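5-carboxymethyl-2-hydroxymuconate semialdehyde dehydrogenase (Thermus thermophilus, PDB 2D4E) probably oxidises 5-carboxymethyl-2-hydroxymuconate semialdehyde to the corresponding acid, using NAD as the electron acceptor, as an aldehyde dehydrogenase. Local coordinates at residues Glu130-Tyr135 / Trp181-Ala186. Sequence-based numbering, arbitrary orientation.
Sequences ENFAFY and WRIAPA
The Y135 ring lies between P185 and F134: P185 CB stands 3.7 Å from its centroid in a CH-pi contact, while F134 CD2 covers the opposite face. The W181 indole carries a water over the centre of one face, with Y135 OH beyond it on that same face, 4.0 Å from W181 CH2; N131 OD1 meets the indole edge 3.5 Å from W181 CE3. The F132 ring takes A184 CB over one face, offset toward the rim, and I183 CG2 at its edge. W181 CB points away from helix 118-136, but CG anti to the backbone N (chi1 179°) swings the indole back across N131, their planes 50° apart. The axes of 130-135 and 181-186 approach to 8.6 Å and cross at -24°; between them A184 CB comes within 3.6 Å of N131 O. Helix 85-101 packs against F132, and A491 of helix 488-495 against Y135. N131 ND2 bonds T180 OG1, N131 OD1 takes R127 NH1, and W181 NE1 reaches E271. Direct contact is thus van der Waals and CH-pi, with oxygens against C-H groups. The water accepts from Y135 OH (2.5 Å) and donates to W181 O (2.9 Å), supplying the bond that P185, lacking an N-H, cannot give.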
ATOM      1  N   GLU C 130      -7.952  22.800 -10.285  1.00 15.70           N
ATOM      2  CA  GLU C 130      -8.041  21.384  -9.930  1.00 18.73           C
ATOM      3  C   GLU C 130      -6.779  20.885  -9.226  1.00 16.30           C
ATOM      4  O   GLU C 130      -6.850  19.995  -8.376  1.00 16.85           O
ATOM      5  CB  GLU C 130      -8.295  20.528 -11.176  1.00 19.46           C
ATOM      6  CG  GLU C 130      -8.256  19.021 -10.913  1.00 26.57           C
ATOM      7  CD  GLU C 130      -8.639  18.187 -12.135  1.00 36.89           C
ATOM      8  OE1 GLU C 130      -8.094  18.441 -13.235  1.00 35.02           O
ATOM      9  OE2 GLU C 130      -9.482  17.273 -11.991  1.00 38.03           O
ATOM     10  N   ASN C 131      -5.628  21.443  -9.588  1.00 13.10           N
ATOM     11  CA  ASN C 131      -4.378  21.043  -8.957  1.00 18.55           C
ATOM     12  C   ASN C 131      -4.475  21.285  -7.447  1.00 16.74           C
ATOM     13  O   ASN C 131      -4.073  20.438  -6.650  1.00 17.40           O
ATOM     14  CB  ASN C 131      -3.187  21.824  -9.537  1.00 14.56           C
ATOM     15  CG  ASN C 131      -2.756  21.311 -10.905  1.00 15.46           C
ATOM     16  OD1 ASN C 131      -3.046  20.170 -11.276  1.00 19.29           O
ATOM     17  ND2 ASN C 131      -2.041  22.146 -11.655  1.00 13.89           N
ATOM     18  N   PHE C 132      -5.018  22.434  -7.060  1.00 14.71           N
ATOM     19  CA  PHE C 132      -5.164  22.753  -5.641  1.00 19.53           C
ATOM     20  C   PHE C 132      -6.285  21.957  -4.976  1.00 18.37           C
ATOM     21  O   PHE C 132      -6.130  21.473  -3.856  1.00 19.99           O
ATOM     22  CB  PHE C 132      -5.405  24.255  -5.444  1.00 18.38           C
ATOM     23  CG  PHE C 132      -4.172  25.091  -5.629  1.00 18.77           C
ATOM     24  CD1 PHE C 132      -3.880  25.666  -6.861  1.00 13.27           C
ATOM     25  CD2 PHE C 132      -3.276  25.265  -4.575  1.00 16.70           C
ATOM     26  CE1 PHE C 132      -2.708  26.402  -7.045  1.00 17.09           C
ATOM     27  CE2 PHE C 132      -2.105  25.996  -4.746  1.00 16.88           C
ATOM     28  CZ  PHE C 132      -1.820  26.566  -5.988  1.00 22.22           C
ATOM     29  N   ALA C 133      -7.410  21.815  -5.666  1.00 17.24           N
ATOM     30  CA  ALA C 133      -8.529  21.065  -5.115  1.00 19.22           C
ATOM     31  C   ALA C 133      -8.122  19.611  -4.903  1.00 21.22           C
ATOM     32  O   ALA C 133      -8.533  18.966  -3.930  1.00 19.83           O
ATOM     33  CB  ALA C 133      -9.730  21.143  -6.056  1.00 20.86           C
ATOM     34  N   PHE C 134      -7.304  19.108  -5.827  1.00 19.53           N
ATOM     35  CA  PHE C 134      -6.817  17.734  -5.787  1.00 16.56           C
ATOM     36  C   PHE C 134      -5.905  17.474  -4.587  1.00 18.88           C
ATOM     37  O   PHE C 134      -6.198  16.625  -3.747  1.00 19.22           O
ATOM     38  CB  PHE C 134      -6.064  17.424  -7.082  1.00 17.52           C
ATOM     39  CG  PHE C 134      -5.473  16.044  -7.136  1.00 18.91           C
ATOM     40  CD1 PHE C 134      -6.293  14.919  -7.187  1.00 19.04           C
ATOM     41  CD2 PHE C 134      -4.092  15.868  -7.152  1.00 18.47           C
ATOM     42  CE1 PHE C 134      -5.750  13.638  -7.258  1.00 18.68           C
ATOM     43  CE2 PHE C 134      -3.537  14.588  -7.220  1.00 20.12           C
ATOM     44  CZ  PHE C 134      -4.370  13.470  -7.274  1.00 17.09           C
ATOM     45  N   TYR C 135      -4.801  18.207  -4.501  1.00 17.01           N
ATOM     46  CA  TYR C 135      -3.869  18.004  -3.401  1.00 19.43           C
ATOM     47  C   TYR C 135      -4.406  18.415  -2.038  1.00 19.88           C
ATOM     48  O   TYR C 135      -3.873  18.005  -1.009  1.00 16.72           O
ATOM     49  CB  TYR C 135      -2.545  18.707  -3.693  1.00 15.42           C
ATOM     50  CG  TYR C 135      -1.710  17.944  -4.692  1.00 16.58           C
ATOM     51  CD1 TYR C 135      -1.591  18.376  -6.015  1.00 15.33           C
ATOM     52  CD2 TYR C 135      -1.063  16.766  -4.319  1.00 13.84           C
ATOM     53  CE1 TYR C 135      -0.840  17.649  -6.945  1.00 13.54           C
ATOM     54  CE2 TYR C 135      -0.313  16.030  -5.235  1.00 16.44           C
ATOM     55  CZ  TYR C 135      -0.203  16.478  -6.544  1.00 15.47           C
ATOM     56  OH  TYR C 135       0.566  15.771  -7.436  1.00 21.26           O
ATOM     57  N   TRP C 181       1.166  23.030 -10.524  1.00 13.01           N
ATOM     58  CA  TRP C 181       1.385  21.584 -10.489  1.00 16.06           C
ATOM     59  C   TRP C 181       2.383  21.235  -9.370  1.00 15.94           C
ATOM     60  O   TRP C 181       2.322  20.151  -8.787  1.00 16.13           O
ATOM     61  CB  TRP C 181       1.948  21.113 -11.838  1.00 17.14           C
ATOM     62  CG  TRP C 181       2.243  19.629 -11.944  1.00 14.68           C
ATOM     63  CD1 TRP C 181       3.428  19.056 -12.326  1.00 14.25           C
ATOM     64  CD2 TRP C 181       1.336  18.546 -11.700  1.00 12.64           C
ATOM     65  NE1 TRP C 181       3.309  17.691 -12.333  1.00 13.63           N
ATOM     66  CE2 TRP C 181       2.038  17.348 -11.953  1.00  9.61           C
ATOM     67  CE3 TRP C 181      -0.006  18.472 -11.289  1.00 13.48           C
ATOM     68  CZ2 TRP C 181       1.448  16.086 -11.812  1.00 14.54           C
ATOM     69  CZ3 TRP C 181      -0.594  17.215 -11.147  1.00 18.19           C
ATOM     70  CH2 TRP C 181       0.133  16.040 -11.407  1.00 14.49           C
ATOM     71  N   ARG C 182       3.292  22.158  -9.075  1.00 12.32           N
ATOM     72  CA  ARG C 182       4.306  21.939  -8.041  1.00 17.71           C
ATOM     73  C   ARG C 182       3.975  22.658  -6.731  1.00 20.26           C
ATOM     74  O   ARG C 182       4.239  22.147  -5.634  1.00 17.64           O
ATOM     75  CB  ARG C 182       5.664  22.426  -8.540  1.00 17.28           C
ATOM     76  CG  ARG C 182       6.034  21.927  -9.932  1.00 19.54           C
ATOM     77  CD  ARG C 182       6.330  20.433  -9.960  1.00 12.81           C
ATOM     78  NE  ARG C 182       7.234  20.133 -11.070  1.00 19.65           N
ATOM     79  CZ  ARG C 182       8.174  19.194 -11.043  1.00 19.91           C
ATOM     80  NH1 ARG C 182       8.329  18.434  -9.965  1.00 17.83           N
ATOM     81  NH2 ARG C 182       8.957  19.014 -12.099  1.00 17.45           N
ATOM     82  N   ILE C 183       3.404  23.853  -6.856  1.00 17.39           N
ATOM     83  CA  ILE C 183       3.036  24.655  -5.703  1.00 14.38           C
ATOM     84  C   ILE C 183       1.994  23.970  -4.828  1.00 14.77           C
ATOM     85  O   ILE C 183       2.121  23.936  -3.606  1.00 16.91           O
ATOM     86  CB  ILE C 183       2.480  26.023  -6.144  1.00 14.02           C
ATOM     87  CG1 ILE C 183       3.558  26.794  -6.920  1.00 14.40           C
ATOM     88  CG2 ILE C 183       1.998  26.806  -4.925  1.00  9.92           C
ATOM     89  CD1 ILE C 183       3.025  28.020  -7.652  1.00 12.57           C
ATOM     90  N   ALA C 184       0.962  23.426  -5.459  1.00 10.78           N
ATOM     91  CA  ALA C 184      -0.109  22.759  -4.734  1.00 12.80           C
ATOM     92  C   ALA C 184       0.403  21.624  -3.839  1.00 14.93           C
ATOM     93  O   ALA C 184       0.116  21.593  -2.645  1.00 18.05           O
ATOM     94  CB  ALA C 184      -1.161  22.243  -5.719  1.00 14.90           C
ATOM     95  N   PRO C 185       1.165  20.670  -4.402  1.00 14.35           N
ATOM     96  CA  PRO C 185       1.636  19.609  -3.509  1.00 13.79           C
ATOM     97  C   PRO C 185       2.608  20.129  -2.448  1.00 15.83           C
ATOM     98  O   PRO C 185       2.551  19.717  -1.293  1.00 16.51           O
ATOM     99  CB  PRO C 185       2.274  18.594  -4.469  1.00 16.00           C
ATOM    100  CG  PRO C 185       2.669  19.422  -5.666  1.00 13.02           C
ATOM    101  CD  PRO C 185       1.505  20.375  -5.806  1.00 15.88           C
ATOM    102  N   ALA C 186       3.491  21.044  -2.840  1.00 17.24           N
ATOM    103  CA  ALA C 186       4.459  21.606  -1.904  1.00 16.53           C
ATOM    104  C   ALA C 186       3.753  22.167  -0.677  1.00 19.14           C
ATOM    105  O   ALA C 186       4.123  21.856   0.458  1.00 15.38           O
ATOM    106  CB  ALA C 186       5.276  22.700  -2.583  1.00 10.58           C
TER
HETATM  107  O   HOH W   1       2.017  17.258  -8.827  1.00 18.83           O